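Local coordinates for SusD superfamily protein (Bacteroides vulgatus ATCC 8482, PDB 3JQ0) that probably binds nutrients, perhaps glycans, at the bacterial outer membrane, at residues Tyr115-Arg120 and Arg448-Arg453; Gln155-Ile160 and Leu194-Gln199; Leu455-Val460 and Ala466-Leu471. All coordinates share one frame; numbering follows the deposited sequence. Where two conformers were deposited one is given.

Contact 1: residues Tyr115-Arg120 and Arg448-Arg453; sequences YFHLLR and RWYDIR
Arg120 and Tyr450 bring the two helical segments nearest to each other, their CA atoms 7.8 Å apart; the short axes of 115-120 and 448-453 pass at 12.4 Å with an angle of 63° between their directions, so side chains fill the space between the backbones. The guanidinium of Arg120 lies flat on the Tyr450 ring, the planes 12° apart, with CZ 3.6 Å from the ring centroid: a stacked cation-pi pair. The opposite face of the guanidinium is covered by the ring of Phe116, one turn back on the same helix. A bend at chi3 (-73°) folds the Arg120 chain back, so that NE also donates to Phe116 O at 3.2 Å from above the carbonyl plane, which helps to fix the rotation of the sandwiched group. The Tyr450 hydroxyl meets His117 ND1 at 2.8 Å, in the plane of the imidazole, and is hydrogen-bonded to Ser121 OG as well. Beside the stack, Arg453 NH2 donates to Arg120 O at 2.9 Å, and a water that joins this carbonyl to Arg453 NE and Trp449 NE1 closes the buried polar network. The contact lies in the helical core of this SusD-family protein. Trp195 of helix 182-199 touches Arg120 and Arg453, while Ile156 of helix 149-167 packs on Phe116 and Tyr76 of helix 75-91 on Tyr115 and Leu118.

Contact 2: residues Gln155-Ile160 and Leu194-Gln199; sequences QIKKDI and LWSGRQ. With SO4 (sulfate ion), chain G.
Lys157, whose ammonium group reaches Ser196, also makes a cation-pi contact with the ring of Tyr193, three residues before that serine on the same helix. A second flat group, the indole of Trp195, carries Gln199 CG 3.7 Å above its plane and over its centre. The two segments belong to helices 149-167 and 182-199 of the TPR-like helical fold of the SusD family, and they face each other at some distance, with the CA atoms of Lys157 and Ser196 10.0 Å apart. One long side chain spans this distance. Beyond CG the Lys157 chain is fully extended, with chi2, chi3 and chi4 all near 175°, and its NZ donates to Ser196 OG at 3.0 Å. Ser196 has two conformers, so this bond is certain for one of them alone; there OG is also hydrogen-bonded to Asp206 OD2. That carboxylate, near the start of helix 204-217, forms a long, weak ion pair with Lys157 NZ and probably helps to hold the ammonium. Each helix has further polar fixings of its own. Gln155 NE2 donates to Asp159 OD2 at 3.2 Å in a nearly straight bond (169°), coming from above the carboxylate plane, and Asp159 OD1 forms a salt bridge with Arg111 of helix 97-122. At the C-terminal end of the other helix, Gln199 turns at chi2 (-62°) and presents its amide both to Leu454 O and to a sulfate, probably from the crystallisation liquor: Gln199 NE2 donates to sulfate O3 at 3.0 Å.

Contact 3: residues Leu455-Val460 and Ala466-Leu471; sequences LGWDYV and AEQSRL. With SO4 (sulfate ion), chain G.
Trp457 and Gln468 form the main layer of this contact, the glutamine laid along the indole. Each side chain leaves its backbone with CG anti to N (chi1 169° for Trp457 and -169° for Gln468), and the glutamine is extended beyond CG, so the whole length of Gln468 runs across one face of the ring. Its CB sits almost straight above the six-membered ring, 3.5 Å from the centroid, as a CH-pi contact, and its amide lies over the five-membered ring with the planes only 8° apart. Gln468 OE1 comes within 3.4 Å of Trp457 NE1, but from above the ring, and the angle is too poor for a hydrogen bond. Ala466 O instead meets the ring at its edge, in plane, 3.4 Å from Trp457 CH2. Beyond the rim of the indole, Val460 CG1 packs against Leu471 CD2 at 3.7 Å and Ala466 CB at 3.9 Å, and Trp449 of helix 448-455 adjoins this small apolar cluster. Through this packing helix 457-463 is folded against the loop that follows it. Gly456 occupies the N-cap position of that helix with a positive phi; a sulfate lies close against its CA and accepts a hydrogen bond from Trp457 N at its O1 (2.9 Å). With no hydrogen bond between the two segments, their cohesion rests on amide-on-indole stacking, CH-pi contact and apolar packing, whereas the anion is held beside them at a helix N terminus, where the helix dipole would probably help to attract it.

From the N terminus, helix 97-122 supplies the first half of contact 1, whose partner on helix 448-455 lies 328 residues further on, joining the N-terminal helices to the C-terminal part of the chain. Contact 2 falls within that long loop and closes a short one, linking helices 149-167 and 182-199. Contact 3 comes after both, a local closure between helix 457-463 and the loop behind it. None of the loops cross. In space contact 1 touches the other two through packing, Tyr115 O against Ile156 CD1 and Ile452 O against Val460 CG2, while Arg198 NH2 reaches Leu455 O and the shared sulfate bridges contacts 2 and 3.

Contact 1: residues Tyr115-Arg120 and Arg448-Arg453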
loop_
_atom_site.group_PDB
_atom_site.type_symbol
_atom_site.label_atom_id
_atom_site.label_comp_id
_atom_site.label_asym_id
_atom_site.label_seq_id
_atom_site.Cartn_x
_atom_site.Cartn_y
_atom_site.Cartn_z
ATOM N N TYR A 115 11.607 7.661 5.720
ATOM C CA TYR A 115 11.274 8.686 6.670
ATOM C C TYR A 115 9.817 9.116 6.596
ATOM O O TYR A 115 9.238 9.520 7.627
ATOM C CB TYR A 115 12.206 9.901 6.600
ATOM C CG TYR A 115 13.497 9.681 7.397
ATOM C CD1 TYR A 115 13.483 9.667 8.766
ATOM C CD2 TYR A 115 14.704 9.438 6.758
ATOM C CE1 TYR A 115 14.638 9.427 9.502
ATOM C CE2 TYR A 115 15.872 9.255 7.463
ATOM C CZ TYR A 115 15.844 9.245 8.833
ATOM O OH TYR A 115 16.974 9.000 9.614
ATOM N N PHE A 116 9.185 9.031 5.414
ATOM C CA PHE A 116 7.768 9.404 5.277
ATOM C C PHE A 116 6.843 8.349 5.913
ATOM O O PHE A 116 5.829 8.710 6.513
ATOM C CB PHE A 116 7.454 9.690 3.819
ATOM C CG PHE A 116 6.064 10.221 3.569
ATOM C CD1 PHE A 116 5.566 11.319 4.255
ATOM C CD2 PHE A 116 5.253 9.624 2.615
ATOM C CE1 PHE A 116 4.314 11.808 4.013
ATOM C CE2 PHE A 116 3.981 10.119 2.377
ATOM C CZ PHE A 116 3.512 11.230 3.065
ATOM N N HIS A 117 7.191 7.058 5.849
ATOM C CA HIS A 117 6.501 6.061 6.680
ATOM C C HIS A 117 6.667 6.379 8.153
ATOM O O HIS A 117 5.738 6.309 8.952
ATOM C CB HIS A 117 6.997 4.656 6.400
ATOM C CG HIS A 117 6.411 4.012 5.188
ATOM N ND1 HIS A 117 5.098 3.628 5.082
ATOM C CD2 HIS A 117 7.029 3.599 4.053
ATOM C CE1 HIS A 117 4.923 3.051 3.911
ATOM N NE2 HIS A 117 6.076 3.032 3.253
ATOM N N LEU A 118 7.899 6.705 8.553
ATOM C CA LEU A 118 8.168 7.012 9.973
ATOM C C LEU A 118 7.376 8.228 10.462
ATOM O O LEU A 118 6.805 8.212 11.537
ATOM C CB LEU A 118 9.685 7.212 10.228
ATOM C CG LEU A 118 10.581 5.974 10.041
ATOM C CD1 LEU A 118 12.057 6.351 10.161
ATOM C CD2 LEU A 118 10.213 4.928 11.083
ATOM N N LEU A 119 7.338 9.285 9.638
ATOM C CA LEU A 119 6.599 10.509 10.009
ATOM C C LEU A 119 5.117 10.209 10.246
ATOM O O LEU A 119 4.547 10.611 11.237
ATOM C CB LEU A 119 6.708 11.521 8.878
ATOM C CG LEU A 119 5.906 12.788 9.089
ATOM C CD1 LEU A 119 6.418 13.643 10.246
ATOM C CD2 LEU A 119 5.831 13.590 7.798
ATOM N N ARG A 120 4.495 9.488 9.306
ATOM C CA ARG A 120 3.066 9.221 9.378
ATOM C C ARG A 120 2.703 8.248 10.488
ATOM O O ARG A 120 1.586 8.242 10.980
ATOM C CB ARG A 120 2.550 8.731 8.023
ATOM C CG ARG A 120 2.618 9.783 6.917
ATOM C CD ARG A 120 2.092 9.234 5.610
ATOM N NE ARG A 120 3.044 8.288 5.040
ATOM C CZ ARG A 120 2.798 7.588 3.943
ATOM N NH1 ARG A 120 1.636 7.698 3.330
ATOM N NH2 ARG A 120 3.707 6.732 3.496
ATOM N N ARG A 448 -5.397 2.303 2.805
ATOM C CA ARG A 448 -6.610 2.849 3.395
ATOM C C ARG A 448 -6.385 3.649 4.657
ATOM O O ARG A 448 -7.058 4.685 4.845
ATOM C CB ARG A 448 -7.612 1.700 3.626
ATOM C CG ARG A 448 -8.903 2.081 4.318
ATOM C CD ARG A 448 -9.798 3.010 3.536
ATOM N NE ARG A 448 -11.110 3.043 4.161
ATOM C CZ ARG A 448 -12.135 3.748 3.684
ATOM N NH1 ARG A 448 -12.000 4.548 2.648
ATOM N NH2 ARG A 448 -13.328 3.623 4.252
ATOM N N TRP A 449 -5.549 3.159 5.576
ATOM C CA TRP A 449 -5.264 3.916 6.781
ATOM C C TRP A 449 -4.556 5.230 6.495
ATOM O O TRP A 449 -4.918 6.286 7.024
ATOM C CB TRP A 449 -4.508 3.039 7.776
ATOM C CG TRP A 449 -3.962 3.781 8.972
ATOM C CD1 TRP A 449 -2.667 4.126 9.172
ATOM C CD2 TRP A 449 -4.687 4.238 10.137
ATOM N NE1 TRP A 449 -2.503 4.756 10.381
ATOM C CE2 TRP A 449 -3.717 4.833 11.005
ATOM C CE3 TRP A 449 -6.005 4.175 10.540
ATOM C CZ2 TRP A 449 -4.075 5.383 12.212
ATOM C CZ3 TRP A 449 -6.365 4.708 11.747
ATOM C CH2 TRP A 449 -5.382 5.302 12.579
ATOM N N TYR A 450 -3.572 5.203 5.617
ATOM C CA TYR A 450 -2.889 6.430 5.246
ATOM C C TYR A 450 -3.852 7.393 4.549
ATOM O O TYR A 450 -3.720 8.606 4.728
ATOM C CB TYR A 450 -1.671 6.114 4.395
ATOM C CG TYR A 450 -0.467 5.567 5.110
ATOM C CD1 TYR A 450 -0.124 5.965 6.383
ATOM C CD2 TYR A 450 0.437 4.734 4.462
ATOM C CE1 TYR A 450 1.056 5.576 6.984
ATOM C CE2 TYR A 450 1.592 4.328 5.065
ATOM C CZ TYR A 450 1.957 4.789 6.299
ATOM O OH TYR A 450 3.157 4.466 6.898
ATOM N N ASP A 451 -4.805 6.894 3.756
ATOM C CA ASP A 451 -5.786 7.777 3.093
ATOM C C ASP A 451 -6.583 8.565 4.107
ATOM O O ASP A 451 -6.773 9.783 3.991
ATOM C CB ASP A 451 -6.783 6.937 2.264
ATOM C CG ASP A 451 -6.239 6.253 1.030
ATOM O OD1 ASP A 451 -5.155 6.620 0.558
ATOM O OD2 ASP A 451 -6.992 5.361 0.517
ATOM N N ILE A 452 -7.151 7.885 5.099
ATOM C CA ILE A 452 -8.003 8.547 6.064
ATOM C C ILE A 452 -7.193 9.439 6.985
ATOM O O ILE A 452 -7.612 10.532 7.363
ATOM C CB ILE A 452 -8.977 7.566 6.760
ATOM C CG1 ILE A 452 -8.269 6.572 7.678
ATOM C CG2 ILE A 452 -9.850 6.884 5.707
ATOM C CD1 ILE A 452 -9.203 5.554 8.334
ATOM N N ARG A 453 -5.988 8.993 7.358
ATOM C CA ARG A 453 -5.087 9.815 8.149
ATOM C C ARG A 453 -4.740 11.122 7.431
ATOM O O ARG A 453 -4.726 12.194 8.063
ATOM C CB ARG A 453 -3.800 9.055 8.442
ATOM C CG ARG A 453 -3.940 8.057 9.593
ATOM C CD ARG A 453 -3.730 8.721 10.937
ATOM N NE ARG A 453 -2.298 9.012 11.157
ATOM C CZ ARG A 453 -1.759 10.181 11.446
ATOM N NH1 ARG A 453 -2.499 11.286 11.521
ATOM N NH2 ARG A 453 -0.453 10.244 11.641
HETATM O O HOH W 1 -0.677 6.694 11.815
HETATM O O HOH W 2 -0.666 9.556 3.649
#

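Contact 2: residues Gln155-Ile160 and Leu194-Gln199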
loop_
_atom_site.group_PDB
_atom_site.type_symbol
_atom_site.label_atom_id
_atom_site.label_comp_id
_atom_site.label_asym_id
_atom_site.label_seq_id
_atom_site.Cartn_x
_atom_site.Cartn_y
_atom_site.Cartn_z
ATOM N N GLN A 155 13.367 17.404 6.256
ATOM C CA GLN A 155 14.391 16.503 5.754
ATOM C C GLN A 155 13.861 15.648 4.594
ATOM O O GLN A 155 14.575 15.452 3.591
ATOM C CB GLN A 155 14.921 15.620 6.886
ATOM C CG GLN A 155 16.020 14.673 6.398
ATOM C CD GLN A 155 17.266 15.385 5.926
ATOM O OE1 GLN A 155 17.647 16.403 6.502
ATOM N NE2 GLN A 155 17.896 14.871 4.858
ATOM N N ILE A 156 12.636 15.159 4.707
ATOM C CA ILE A 156 12.019 14.420 3.631
ATOM C C ILE A 156 12.032 15.283 2.351
ATOM O O ILE A 156 12.390 14.798 1.263
ATOM C CB ILE A 156 10.586 13.958 4.019
ATOM C CG1 ILE A 156 10.644 12.872 5.071
ATOM C CG2 ILE A 156 9.754 13.547 2.807
ATOM C CD1 ILE A 156 9.338 12.660 5.817
ATOM N N LYS A 157 11.601 16.533 2.482
ATOM C CA LYS A 157 11.555 17.438 1.336
ATOM C C LYS A 157 12.950 17.711 0.757
ATOM O O LYS A 157 13.122 17.819 -0.452
ATOM C CB LYS A 157 10.827 18.716 1.677
ATOM C CG LYS A 157 9.348 18.502 1.837
ATOM C CD LYS A 157 8.626 19.733 2.322
ATOM C CE LYS A 157 7.119 19.511 2.374
ATOM N NZ LYS A 157 6.474 20.730 2.969
ATOM N N LYS A 158 13.958 17.828 1.627
ATOM C CA LYS A 158 15.316 18.033 1.173
ATOM C C LYS A 158 15.826 16.837 0.376
ATOM O O LYS A 158 16.477 16.985 -0.650
ATOM C CB LYS A 158 16.194 18.327 2.397
ATOM C CG LYS A 158 17.651 18.702 2.097
ATOM C CD LYS A 158 18.435 18.916 3.378
ATOM C CE LYS A 158 19.910 19.191 3.081
ATOM N NZ LYS A 158 20.805 19.130 4.254
ATOM N N ASP A 159 15.517 15.633 0.880
ATOM C CA ASP A 159 15.926 14.421 0.172
ATOM C C ASP A 159 15.163 14.239 -1.140
ATOM O O ASP A 159 15.734 13.754 -2.109
ATOM C CB ASP A 159 15.768 13.235 1.104
ATOM C CG ASP A 159 16.872 13.157 2.137
ATOM O OD1 ASP A 159 17.977 13.688 1.889
ATOM O OD2 ASP A 159 16.640 12.483 3.191
ATOM N N ILE A 160 13.870 14.585 -1.169
ATOM C CA ILE A 160 13.102 14.542 -2.409
ATOM C C ILE A 160 13.763 15.489 -3.445
ATOM O O ILE A 160 13.929 15.137 -4.618
ATOM C CB ILE A 160 11.626 14.904 -2.175
ATOM C CG1 ILE A 160 10.923 13.762 -1.441
ATOM C CG2 ILE A 160 10.941 15.279 -3.487
ATOM C CD1 ILE A 160 9.574 14.127 -0.876
ATOM N N LEU A 194 1.050 16.609 -0.344
ATOM C CA LEU A 194 -0.323 16.506 0.143
ATOM C C LEU A 194 -0.371 16.470 1.666
ATOM O O LEU A 194 -1.196 17.155 2.295
ATOM C CB LEU A 194 -1.018 15.246 -0.409
ATOM C CG LEU A 194 -1.532 15.260 -1.828
ATOM C CD1 LEU A 194 -2.171 13.900 -2.162
ATOM C CD2 LEU A 194 -2.555 16.380 -2.040
ATOM N N TRP A 195 0.524 15.693 2.274
ATOM C CA TRP A 195 0.540 15.525 3.699
ATOM C C TRP A 195 0.895 16.853 4.388
ATOM O O TRP A 195 0.215 17.318 5.313
ATOM C CB TRP A 195 1.547 14.458 4.130
ATOM C CG TRP A 195 1.505 14.158 5.586
ATOM C CD1 TRP A 195 2.172 14.815 6.574
ATOM C CD2 TRP A 195 0.706 13.171 6.240
ATOM N NE1 TRP A 195 1.839 14.300 7.793
ATOM C CE2 TRP A 195 0.952 13.278 7.611
ATOM C CE3 TRP A 195 -0.187 12.187 5.785
ATOM C CZ2 TRP A 195 0.336 12.452 8.557
ATOM C CZ3 TRP A 195 -0.805 11.394 6.711
ATOM C CH2 TRP A 195 -0.514 11.511 8.082
ATOM N N SER A 196 1.944 17.522 3.919
ATOM C CA SER A 196 2.225 18.807 4.573
ATOM C C SER A 196 1.126 19.820 4.303
ATOM O O SER A 196 0.788 20.594 5.199
ATOM C CB SER A 196 3.568 19.378 4.203
ATOM O OG SER A 196 3.677 19.681 2.829
ATOM N N GLY A 197 0.512 19.788 3.116
ATOM C CA GLY A 197 -0.559 20.722 2.803
ATOM C C GLY A 197 -1.772 20.553 3.734
ATOM O O GLY A 197 -2.350 21.538 4.187
ATOM N N ARG A 198 -2.166 19.298 3.983
ATOM C CA ARG A 198 -3.396 18.993 4.694
ATOM C C ARG A 198 -3.195 18.756 6.177
ATOM O O ARG A 198 -4.075 19.136 6.970
ATOM C CB ARG A 198 -4.054 17.794 4.013
ATOM C CG ARG A 198 -5.369 17.310 4.612
ATOM C CD ARG A 198 -6.508 18.310 4.383
ATOM N NE ARG A 198 -7.734 17.705 4.887
ATOM C CZ ARG A 198 -8.960 17.979 4.479
ATOM N NH1 ARG A 198 -9.173 18.893 3.545
ATOM N NH2 ARG A 198 -9.946 17.288 4.975
ATOM N N GLN A 199 -2.088 18.134 6.541
ATOM C CA GLN A 199 -1.796 17.812 7.924
ATOM C C GLN A 199 -0.889 18.787 8.644
ATOM O O GLN A 199 -0.794 18.728 9.853
ATOM C CB GLN A 199 -1.212 16.389 8.073
ATOM C CG GLN A 199 -2.248 15.282 7.859
ATOM C CD GLN A 199 -3.332 15.404 8.911
ATOM O OE1 GLN A 199 -3.001 15.467 10.098
ATOM N NE2 GLN A 199 -4.593 15.535 8.507
HETATM S S SO4 G . -7.074 17.105 11.463
HETATM O O1 SO4 G . -7.098 15.822 12.225
HETATM O O2 SO4 G . -7.154 18.270 12.318
HETATM O O3 SO4 G . -5.873 17.075 10.705
HETATM O O4 SO4 G . -8.124 17.115 10.448
#

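Contact 3: residues Leu455-Val460 and Ala466-Leu471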
loop_
_atom_site.group_PDB
_atom_site.type_symbol
_atom_site.label_atom_id
_atom_site.label_comp_id
_atom_site.label_asym_id
_atom_site.label_seq_id
_atom_site.Cartn_x
_atom_site.Cartn_y
_atom_site.Cartn_z
ATOM N N LEU A 455 -6.529 12.872 5.331
ATOM C CA LEU A 455 -7.649 13.802 5.349
ATOM C C LEU A 455 -8.048 14.284 6.703
ATOM O O LEU A 455 -8.664 15.360 6.816
ATOM C CB LEU A 455 -8.838 13.260 4.539
ATOM C CG LEU A 455 -8.596 13.205 3.024
ATOM C CD1 LEU A 455 -9.849 12.636 2.294
ATOM C CD2 LEU A 455 -8.167 14.541 2.420
ATOM N N GLY A 456 -7.703 13.544 7.760
ATOM C CA GLY A 456 -7.778 14.044 9.102
ATOM C C GLY A 456 -8.757 13.304 10.006
ATOM O O GLY A 456 -9.434 12.361 9.574
ATOM N N TRP A 457 -8.863 13.792 11.238
ATOM C CA TRP A 457 -9.605 13.089 12.283
ATOM C C TRP A 457 -11.049 12.788 11.859
ATOM O O TRP A 457 -11.553 11.700 12.137
ATOM C CB TRP A 457 -9.612 13.880 13.587
ATOM C CG TRP A 457 -10.571 13.349 14.614
ATOM C CD1 TRP A 457 -11.695 13.971 15.100
ATOM C CD2 TRP A 457 -10.562 12.047 15.229
ATOM N NE1 TRP A 457 -12.347 13.159 15.992
ATOM C CE2 TRP A 457 -11.664 11.976 16.115
ATOM C CE3 TRP A 457 -9.727 10.921 15.128
ATOM C CZ2 TRP A 457 -11.970 10.850 16.849
ATOM C CZ3 TRP A 457 -10.032 9.810 15.863
ATOM C CH2 TRP A 457 -11.145 9.775 16.710
ATOM N N ASP A 458 -11.743 13.719 11.207
ATOM C CA ASP A 458 -13.132 13.438 10.860
ATOM C C ASP A 458 -13.275 12.169 10.040
ATOM O O ASP A 458 -14.206 11.397 10.257
ATOM C CB ASP A 458 -13.737 14.596 10.117
ATOM C CG ASP A 458 -13.838 15.874 10.977
ATOM O OD1 ASP A 458 -13.851 15.784 12.199
ATOM O OD2 ASP A 458 -13.996 16.940 10.361
ATOM N N TYR A 459 -12.318 11.946 9.130
ATOM C CA TYR A 459 -12.329 10.763 8.294
ATOM C C TYR A 459 -11.782 9.529 9.015
ATOM O O TYR A 459 -12.345 8.439 8.895
ATOM C CB TYR A 459 -11.549 11.031 7.004
ATOM C CG TYR A 459 -12.160 12.146 6.178
ATOM C CD1 TYR A 459 -13.206 11.944 5.302
ATOM C CD2 TYR A 459 -11.782 13.468 6.379
ATOM C CE1 TYR A 459 -13.793 13.015 4.614
ATOM C CE2 TYR A 459 -12.363 14.515 5.745
ATOM C CZ TYR A 459 -13.365 14.297 4.837
ATOM O OH TYR A 459 -13.956 15.340 4.143
ATOM N N VAL A 460 -10.707 9.678 9.771
ATOM C CA VAL A 460 -10.226 8.612 10.642
ATOM C C VAL A 460 -11.367 8.084 11.506
ATOM O O VAL A 460 -11.502 6.866 11.675
ATOM C CB VAL A 460 -9.041 9.085 11.498
ATOM C CG1 VAL A 460 -8.697 8.041 12.559
ATOM C CG2 VAL A 460 -7.841 9.458 10.669
ATOM N N ALA A 466 -9.899 4.145 15.725
ATOM C CA ALA A 466 -8.792 4.840 16.377
ATOM C C ALA A 466 -9.279 5.934 17.307
ATOM O O ALA A 466 -10.327 6.523 17.101
ATOM C CB ALA A 466 -7.849 5.402 15.320
ATOM N N GLU A 467 -8.463 6.229 18.290
ATOM C CA GLU A 467 -8.670 7.345 19.177
ATOM C C GLU A 467 -7.798 8.498 18.763
ATOM O O GLU A 467 -6.664 8.318 18.323
ATOM C CB GLU A 467 -8.316 6.953 20.604
ATOM C CG GLU A 467 -9.227 5.874 21.170
ATOM C CD GLU A 467 -8.804 5.435 22.562
ATOM O OE1 GLU A 467 -7.733 4.824 22.710
ATOM O OE2 GLU A 467 -9.536 5.758 23.521
ATOM N N GLN A 468 -8.315 9.718 18.884
ATOM C CA GLN A 468 -7.654 10.871 18.344
ATOM C C GLN A 468 -6.293 11.157 18.994
ATOM O O GLN A 468 -5.375 11.682 18.358
ATOM C CB GLN A 468 -8.582 12.101 18.428
ATOM C CG GLN A 468 -8.016 13.245 17.616
ATOM C CD GLN A 468 -8.930 14.410 17.483
ATOM O OE1 GLN A 468 -10.013 14.444 18.115
ATOM N NE2 GLN A 468 -8.502 15.413 16.696
ATOM N N SER A 469 -6.142 10.767 20.253
ATOM C CA SER A 469 -4.862 10.899 20.954
ATOM C C SER A 469 -3.843 9.792 20.634
ATOM O O SER A 469 -2.706 9.886 21.084
ATOM C CB SER A 469 -5.081 10.919 22.473
ATOM O OG SER A 469 -5.620 9.682 22.912
ATOM N N ARG A 470 -4.258 8.797 19.867
ATOM C CA ARG A 470 -3.451 7.648 19.538
ATOM C C ARG A 470 -3.520 7.350 18.028
ATOM O O ARG A 470 -3.671 6.202 17.605
ATOM C CB ARG A 470 -3.876 6.417 20.359
ATOM C CG ARG A 470 -3.475 6.533 21.811
ATOM C CD ARG A 470 -3.890 5.289 22.587
ATOM N NE ARG A 470 -3.324 5.402 23.917
ATOM C CZ ARG A 470 -3.346 4.440 24.826
ATOM N NH1 ARG A 470 -3.834 3.251 24.531
ATOM N NH2 ARG A 470 -2.850 4.699 26.025
ATOM N N LEU A 471 -3.310 8.375 17.197
ATOM C CA LEU A 471 -3.238 8.163 15.760
ATOM C C LEU A 471 -1.861 7.660 15.320
ATOM O O LEU A 471 -1.767 6.996 14.283
ATOM C CB LEU A 471 -3.553 9.445 15.001
ATOM C CG LEU A 471 -4.960 9.988 15.281
ATOM C CD1 LEU A 471 -5.231 11.190 14.360
ATOM C CD2 LEU A 471 -6.021 8.914 15.026
HETATM S S SO4 G . -7.074 17.105 11.463
HETATM O O1 SO4 G . -7.098 15.822 12.225
HETATM O O2 SO4 G . -7.154 18.270 12.318
HETATM O O3 SO4 G . -5.873 17.075 10.705
HETATM O O4 SO4 G . -8.124 17.115 10.448
#